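Side-chain contact in transmembrane protease (Mus musculus, PDB 2E7V), which is probably a membrane-bound serine endopeptidase that cleaves other proteins, represented here by its extracellular SEA domain rather than the protease domain: residues A[94-97]-A[98-101]. Sequence-based numbering, arbitrary orientation.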
loop_
_atom_site.group_PDB
_atom_site.type_symbol
_atom_site.label_atom_id
_atom_site.label_comp_id
_atom_site.label_asym_id
_atom_site.label_seq_id
_atom_site.Cartn_x
_atom_site.Cartn_y
_atom_site.Cartn_z
ATOM N N SER A 94 -1.610 11.880 4.932
ATOM C CA SER A 94 -0.296 12.501 4.987
ATOM C C SER A 94 0.812 11.458 5.025
ATOM O O SER A 94 1.946 11.745 4.642
ATOM C CB SER A 94 -0.199 13.457 6.182
ATOM O OG SER A 94 -0.893 14.668 5.901
ATOM N N VAL A 95 0.486 10.244 5.464
ATOM C CA VAL A 95 1.480 9.177 5.489
ATOM C C VAL A 95 1.533 8.497 4.125
ATOM O O VAL A 95 2.617 8.267 3.575
ATOM C CB VAL A 95 1.166 8.126 6.584
ATOM C CG1 VAL A 95 2.213 7.020 6.562
ATOM C CG2 VAL A 95 1.150 8.796 7.956
ATOM N N LEU A 96 0.365 8.200 3.560
ATOM C CA LEU A 96 0.308 7.533 2.258
ATOM C C LEU A 96 0.980 8.362 1.164
ATOM O O LEU A 96 1.558 7.825 0.218
ATOM C CB LEU A 96 -1.151 7.228 1.876
ATOM C CG LEU A 96 -1.907 6.316 2.850
ATOM C CD1 LEU A 96 -3.297 6.065 2.312
ATOM C CD2 LEU A 96 -1.177 4.990 3.060
ATOM N N ARG A 97 0.918 9.678 1.319
ATOM C CA ARG A 97 1.523 10.587 0.368
ATOM C C ARG A 97 3.022 10.310 0.244
ATOM O O ARG A 97 3.623 10.578 -0.794
ATOM C CB ARG A 97 1.286 12.033 0.819
ATOM C CG ARG A 97 1.797 13.093 -0.133
ATOM C CD ARG A 97 0.933 14.362 -0.082
ATOM N NE ARG A 97 0.862 14.997 1.240
ATOM C CZ ARG A 97 0.108 14.569 2.252
ATOM N NH1 ARG A 97 -0.655 13.493 2.112
ATOM N NH2 ARG A 97 0.106 15.225 3.406
ATOM N N ARG A 98 3.623 9.768 1.301
ATOM C CA ARG A 98 5.055 9.466 1.271
ATOM C C ARG A 98 5.359 8.297 0.325
ATOM O O ARG A 98 6.482 8.163 -0.179
ATOM C CB ARG A 98 5.556 9.139 2.684
ATOM C CG ARG A 98 5.128 10.152 3.726
ATOM C CD ARG A 98 5.922 10.067 5.028
ATOM N NE ARG A 98 6.041 8.711 5.555
ATOM C CZ ARG A 98 6.381 8.426 6.809
ATOM N NH1 ARG A 98 6.626 9.405 7.671
ATOM N NH2 ARG A 98 6.500 7.164 7.198
ATOM N N LEU A 99 4.357 7.460 0.080
ATOM C CA LEU A 99 4.512 6.302 -0.800
ATOM C C LEU A 99 4.291 6.655 -2.267
ATOM O O LEU A 99 4.672 5.892 -3.154
ATOM C CB LEU A 99 3.517 5.202 -0.410
ATOM C CG LEU A 99 3.860 4.436 0.862
ATOM C CD1 LEU A 99 2.648 3.647 1.356
ATOM C CD2 LEU A 99 5.055 3.511 0.563
ATOM N N SER A 100 3.680 7.812 -2.514
ATOM C CA SER A 100 3.373 8.247 -3.879
ATOM C C SER A 100 4.351 9.263 -4.454
ATOM O O SER A 100 4.890 10.105 -3.737
ATOM C CB SER A 100 1.957 8.841 -3.942
ATOM O OG SER A 100 1.633 9.242 -5.268
ATOM N N SER A 101 4.558 9.176 -5.764
ATOM C CA SER A 101 5.442 10.081 -6.482
ATOM C C SER A 101 4.703 10.750 -7.645
ATOM O O SER A 101 5.244 11.638 -8.300
ATOM C CB SER A 101 6.667 9.324 -7.008
ATOM O OG SER A 101 7.487 8.882 -5.933
#
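Ser-94 meets the incoming Arg-98 through its carbonyl: Ser-94 O lies 3.7 Å from Arg-98 CG. Its hydroxyl turns to Arg-97 instead, whose NH2 donates to Ser-94 OG over 2.7 Å, the oxygen sitting at the guanidinium edge, 8° out of plane. Arg-97 gets there with CG anti to its backbone N (chi1 -176°) and bends at chi2 and chi3, which fold the chain back toward Ser-94.

Val-95 O accepts Arg-98 N at 2.9 Å, and the same oxygen is brushed by Arg-98 CB and CG. Val-95 CG1 lies over one face of the Arg-98 guanidinium, 4.3 Å from Arg-98 NE. The polar end of that arginine reaches across to helix 28-46 and the loop after it, pairing NH2 with Glu-44 in a salt bridge and giving NH1 to the carbonyl of Gly-47.

Leu-96 O takes Leu-99 N at 2.8 Å and, weakly, Ser-100 N. Leu-96 CD2 comes within 4.4 Å of Leu-99 CD1, a loose apolar touch.

Arg-97 O receives Ser-100 N over 3.3 Å, the donor well above the carbonyl plane. Ser-100 OG continues into the turn, bonded to Gly-103 N and Asn-104 O.

Three successive i to i+3 backbone bonds, onto Val-95, Leu-96 and Arg-97, carry the chain onward toward strand 106-107. Chemically, the two neighbouring arginines have different roles: Arg-97 holds on to Ser-94, three residues back, through a neutral hydroxyl, whereas Arg-98 ties this stretch to helix 28-46 by charge, its positive group probably stabilising an ionised Glu-44.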